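Local coordinates for protein MerB2 (Bacillus megaterium, PDB 5C17) that probably acts as an organomercurial lyase, splitting mercury-carbon bonds, and here holds a mercury(II) ion between two cysteines, at residues 88-93 / 97-102; 104-109 / 168-173. All blocks are in the same frame, centred on the assembly; numbering follows the deposited sequence. Where two conformers were deposited one is given.

In the fold
Contact 1 comes first along the chain and joins the two strands of a beta hairpin, 89-93 and 96-100, in the middle of the antiparallel sheet. The first segment of contact 2 follows at once, on helix 103-113, and meets segment 168-173, which carries outer strand 169-171 of the small three-stranded sheet; 58 residues separate 104-109 from 168-173. The two centres lie about 11 Å apart. Thr106 packs on Asn89 and Ala100 of the hairpin, and Ser105 on Ala100, so the helix lies between the two sheets. The mercury site falls where they meet, with Cys102 at the start of the helix and Ile168 packed against the Cys102 sulfur.

Contact 1. Residues 88-93 / 97-102; sequences TNQIHL and TLFAWC. With HG (mercury (II) ion), chain B.
A beta hairpin leads into the mercury site here: strands 89-93 and 97-100 run antiparallel, and two residues beyond the second strand Cys102 binds the metal. Ile91 and Leu98 form a hydrogen-bonded pair, Ile91 N giving to Leu98 O at 2.9 Å and Leu98 N to Ile91 O at 2.8 Å. Nearer the site, Ala100 N bonds to Asn89 O at 2.8 Å. The Asn89 side chain extends the pairing: ND2 reaches Ala100 O at 3.0 Å, almost straight (169°) and with the acceptor in the amide plane, though the donor stands above the carbonyl plane. Its OD1 bonds to Ser121, so both ends of the amide are held and its rotation is set. On the face of Gln90 and Phe99, the glutamine, CG anti to the backbone N (chi1 -168°), runs beside the ring with CG 3.8 Å from Phe99 CE2, and Thr97 CG2 touches its amide, 3.3 Å from Gln90 NE2. At the far end Thr97 OG1 meets the edge of the His92 ring in a weak bond to ND1. Cys102 SG lies 2.4 Å from the mercury, whose further ligands include Cys165 and a water. Cys102 also N-caps helix 103-113, its side chain capping a backbone N. Strand 117-122 pairs with 89-93 and strand 82-83 with 96-100, while helix 103-113 packs over the Asn89 and Ala100 side chains.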
# COMPACT_ATOMS: atom_id res chain seq x y z
N THR A 88 -10.44 -2.03 -5.17
CA THR A 88 -10.49 -1.70 -6.59
C THR A 88 -9.21 -2.13 -7.31
O THR A 88 -9.22 -2.29 -8.51
CB THR A 88 -10.70 -0.20 -6.74
OG1 THR A 88 -11.99 0.11 -6.25
CG2 THR A 88 -10.61 0.27 -8.21
N ASN A 89 -8.12 -2.28 -6.57
CA ASN A 89 -6.80 -2.47 -7.16
C ASN A 89 -6.36 -3.90 -7.02
O ASN A 89 -5.85 -4.31 -5.99
CB ASN A 89 -5.80 -1.52 -6.52
CG ASN A 89 -6.39 -0.16 -6.32
OD1 ASN A 89 -6.74 0.51 -7.28
ND2 ASN A 89 -6.55 0.24 -5.08
N GLN A 90 -6.60 -4.68 -8.07
CA GLN A 90 -6.30 -6.10 -8.08
C GLN A 90 -4.88 -6.31 -8.57
O GLN A 90 -4.48 -5.73 -9.56
CB GLN A 90 -7.30 -6.85 -8.96
CG GLN A 90 -7.26 -8.37 -8.81
CD GLN A 90 -8.46 -9.07 -9.46
OE1 GLN A 90 -9.57 -8.54 -9.47
NE2 GLN A 90 -8.23 -10.25 -10.01
N ILE A 91 -4.12 -7.13 -7.85
CA ILE A 91 -2.74 -7.41 -8.23
C ILE A 91 -2.48 -8.91 -8.24
O ILE A 91 -2.68 -9.60 -7.25
CB ILE A 91 -1.72 -6.67 -7.35
CG1 ILE A 91 -1.90 -7.01 -5.87
CG2 ILE A 91 -1.90 -5.18 -7.54
CD1 ILE A 91 -0.79 -6.45 -5.00
N HIS A 92 -2.01 -9.40 -9.37
CA HIS A 92 -1.63 -10.79 -9.48
C HIS A 92 -0.12 -10.86 -9.30
O HIS A 92 0.62 -10.27 -10.07
CB HIS A 92 -2.03 -11.37 -10.83
CG HIS A 92 -1.94 -12.85 -10.88
ND1 HIS A 92 -2.91 -13.68 -10.35
CD2 HIS A 92 -0.98 -13.67 -11.37
CE1 HIS A 92 -2.55 -14.94 -10.52
NE2 HIS A 92 -1.38 -14.96 -11.13
N LEU A 93 0.30 -11.56 -8.25
CA LEU A 93 1.67 -11.50 -7.76
C LEU A 93 2.01 -12.82 -7.07
O LEU A 93 1.27 -13.27 -6.20
CB LEU A 93 1.77 -10.34 -6.76
CG LEU A 93 3.12 -9.93 -6.19
CD1 LEU A 93 2.99 -8.54 -5.61
CD2 LEU A 93 3.63 -10.90 -5.13
N THR A 97 -3.90 -13.99 -6.54
CA THR A 97 -4.62 -12.75 -6.70
C THR A 97 -4.77 -12.08 -5.35
O THR A 97 -5.47 -12.58 -4.47
CB THR A 97 -6.00 -12.98 -7.29
OG1 THR A 97 -5.85 -13.63 -8.56
CG2 THR A 97 -6.70 -11.66 -7.48
N LEU A 98 -4.11 -10.96 -5.20
CA LEU A 98 -4.18 -10.14 -4.01
C LEU A 98 -4.70 -8.76 -4.41
O LEU A 98 -5.09 -8.53 -5.56
CB LEU A 98 -2.80 -10.07 -3.33
CG LEU A 98 -2.25 -11.41 -2.82
CD1 LEU A 98 -0.78 -11.31 -2.45
CD2 LEU A 98 -3.04 -11.87 -1.61
N PHE A 99 -4.72 -7.84 -3.45
CA PHE A 99 -5.26 -6.51 -3.69
C PHE A 99 -4.37 -5.48 -3.02
O PHE A 99 -3.59 -5.80 -2.13
CB PHE A 99 -6.68 -6.43 -3.15
CG PHE A 99 -7.60 -7.42 -3.77
CD1 PHE A 99 -7.74 -8.68 -3.21
CD2 PHE A 99 -8.31 -7.12 -4.93
CE1 PHE A 99 -8.58 -9.62 -3.80
CE2 PHE A 99 -9.16 -8.06 -5.51
CZ PHE A 99 -9.29 -9.31 -4.93
N ALA A 100 -4.47 -4.24 -3.50
CA ALA A 100 -3.70 -3.15 -2.93
C ALA A 100 -4.61 -2.04 -2.45
O ALA A 100 -5.68 -1.78 -3.04
CB ALA A 100 -2.72 -2.60 -3.96
N TRP A 101 -4.18 -1.32 -1.41
CA TRP A 101 -5.00 -0.26 -0.83
C TRP A 101 -5.12 0.98 -1.73
O TRP A 101 -6.08 1.73 -1.58
CB TRP A 101 -4.46 0.17 0.52
CG TRP A 101 -4.59 -0.88 1.59
CD1 TRP A 101 -5.33 -2.02 1.54
CD2 TRP A 101 -3.97 -0.86 2.87
NE1 TRP A 101 -5.20 -2.73 2.71
CE2 TRP A 101 -4.37 -2.03 3.55
CE3 TRP A 101 -3.13 0.04 3.52
CZ2 TRP A 101 -3.93 -2.33 4.82
CZ3 TRP A 101 -2.69 -0.26 4.79
CH2 TRP A 101 -3.09 -1.43 5.43
N CYS A 102 -4.16 1.21 -2.62
CA CYS A 102 -4.20 2.37 -3.50
C CYS A 102 -3.32 2.15 -4.72
O CYS A 102 -2.59 1.16 -4.82
CB CYS A 102 -3.77 3.64 -2.76
SG CYS A 102 -1.99 3.71 -2.44
HG HG B . -1.59 3.63 -0.10
O HOH W 1 -0.43 2.03 1.37

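Contact 2. Residues 104-109 / 168-173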
# COMPACT_ATOMS: atom_id res chain seq x y z
N ILE A 104 -0.59 3.74 -5.66
CA ILE A 104 0.84 3.69 -5.38
C ILE A 104 1.23 2.29 -4.91
O ILE A 104 2.25 1.75 -5.35
CB ILE A 104 1.27 4.75 -4.37
CG1 ILE A 104 1.13 6.15 -4.98
CG2 ILE A 104 2.70 4.51 -3.93
CD1 ILE A 104 1.36 7.28 -4.00
N SER A 105 0.43 1.71 -4.01
CA SER A 105 0.71 0.40 -3.46
C SER A 105 0.82 -0.66 -4.56
O SER A 105 1.64 -1.56 -4.47
CB SER A 105 -0.37 -0.02 -2.45
OG SER A 105 -0.37 0.84 -1.32
N THR A 106 -0.02 -0.55 -5.59
CA THR A 106 0.02 -1.56 -6.67
C THR A 106 1.42 -1.72 -7.26
O THR A 106 1.81 -2.81 -7.67
CB THR A 106 -0.96 -1.28 -7.86
OG1 THR A 106 -0.62 -0.09 -8.58
CG2 THR A 106 -2.40 -1.23 -7.39
N LEU A 107 2.15 -0.61 -7.35
CA LEU A 107 3.47 -0.61 -7.98
C LEU A 107 4.58 -0.75 -6.94
O LEU A 107 5.53 -1.53 -7.12
CB LEU A 107 3.64 0.66 -8.82
CG LEU A 107 2.78 0.64 -10.09
CD1 LEU A 107 2.62 2.02 -10.65
CD2 LEU A 107 3.33 -0.29 -11.15
N GLU A 108 4.47 -0.03 -5.83
CA GLU A 108 5.53 -0.15 -4.83
C GLU A 108 5.60 -1.56 -4.25
O GLU A 108 6.68 -2.00 -3.88
CB GLU A 108 5.44 0.93 -3.76
CG GLU A 108 4.59 0.62 -2.61
CD GLU A 108 4.62 1.68 -1.53
OE1 GLU A 108 5.20 2.76 -1.74
OE2 GLU A 108 4.05 1.43 -0.45
N LEU A 109 4.48 -2.27 -4.19
CA LEU A 109 4.51 -3.64 -3.70
C LEU A 109 5.27 -4.57 -4.65
O LEU A 109 5.88 -5.54 -4.21
CB LEU A 109 3.09 -4.14 -3.42
CG LEU A 109 2.38 -3.51 -2.23
CD1 LEU A 109 0.90 -3.84 -2.24
CD2 LEU A 109 3.02 -3.96 -0.92
N ILE A 168 -5.50 8.80 -2.69
CA ILE A 168 -4.59 8.52 -3.78
C ILE A 168 -5.40 7.78 -4.85
O ILE A 168 -6.18 6.96 -4.54
CB ILE A 168 -3.43 7.65 -3.27
CG1 ILE A 168 -2.56 8.45 -2.29
CG2 ILE A 168 -2.66 7.00 -4.42
CD1 ILE A 168 -1.64 7.61 -1.45
N HIS A 169 -5.15 8.15 -6.10
CA HIS A 169 -5.90 7.61 -7.21
C HIS A 169 -5.07 7.39 -8.47
O HIS A 169 -4.05 7.98 -8.70
CB HIS A 169 -6.99 8.63 -7.61
CG HIS A 169 -7.84 9.09 -6.48
ND1 HIS A 169 -8.68 8.26 -5.78
CD2 HIS A 169 -7.99 10.32 -5.95
CE1 HIS A 169 -9.29 8.96 -4.85
NE2 HIS A 169 -8.88 10.20 -4.92
N TYR A 170 -5.57 6.46 -9.27
CA TYR A 170 -5.15 6.29 -10.66
C TYR A 170 -6.08 7.19 -11.48
O TYR A 170 -7.24 7.29 -11.23
CB TYR A 170 -5.34 4.86 -11.19
CG TYR A 170 -4.13 3.91 -11.09
CD1 TYR A 170 -2.93 4.19 -11.70
CD2 TYR A 170 -4.23 2.72 -10.42
CE1 TYR A 170 -1.89 3.32 -11.64
CE2 TYR A 170 -3.18 1.85 -10.34
CZ TYR A 170 -1.99 2.16 -10.95
OH TYR A 170 -0.92 1.35 -10.93
N PHE A 171 -5.50 7.83 -12.47
CA PHE A 171 -6.22 8.58 -13.49
C PHE A 171 -5.78 8.08 -14.87
O PHE A 171 -4.62 7.81 -15.13
CB PHE A 171 -6.10 10.11 -13.38
CG PHE A 171 -6.86 10.67 -12.22
CD1 PHE A 171 -8.24 10.69 -12.23
CD2 PHE A 171 -6.21 11.13 -11.08
CE1 PHE A 171 -8.94 11.15 -11.15
CE2 PHE A 171 -6.93 11.62 -10.00
CZ PHE A 171 -8.29 11.62 -10.05
N SER A 172 -6.73 8.00 -15.79
CA SER A 172 -6.46 7.54 -17.14
C SER A 172 -5.56 8.49 -17.93
O SER A 172 -4.97 8.08 -18.91
CB SER A 172 -7.79 7.37 -17.88
OG SER A 172 -8.62 8.50 -17.71
N SER A 173 -5.51 9.75 -17.52
CA SER A 173 -4.67 10.77 -18.14
C SER A 173 -4.57 11.96 -17.21
O SER A 173 -5.40 12.12 -16.31
CB SER A 173 -5.26 11.25 -19.47
OG SER A 173 -6.46 11.97 -19.24
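Tyr170 points the hydroxyl end of its ring at helix 103-113, and its side chain crosses that of Thr106 obliquely. Its OH gives a hydrogen bond to Thr106 OG1 at 2.8 Å, and this oxygen lies at the edge of the ring, near its plane. Thr106 OG1 sits between its own backbone N and carbonyl carbon (chi1 65°), a position from which it also bonds to Ala103 O one turn back. The threonine hydroxyl therefore has two partners, Ala103 O at the start of its helix and Tyr170 OH, which fits a buried polar pair. Leu107 covers the same phenol oxygen, its CD1 coming to 3.6 Å from Tyr170 OH. Ile119 of strand 117-122 touches Thr106, Leu107 and Tyr170 alike, and Leu194 adds to the wall round the ring.

The second meeting is apolar. Ile104 and Ile168 cross at about a right angle, branch against branch: Ile104 CG1 lies 3.9 Å from Ile168 CG2, and the two CD1 methyls, Ile104 CD1 and Ile168 CD1, are 4.0 Å apart. Ile149 and Thr151 of strand 148-151, which pairs with 169-171, also touch Ile104.

The arrangement is a buried helix-on-sheet contact in an alkylmercury lyase-family protein, joining helix 103-113 to outer strand 169-171 beside the mercury site. Ser105 of the same helix lines the dithiol pocket, and the Ile168 side chain comes within about 4 Å of both the metal and the bound dithiol.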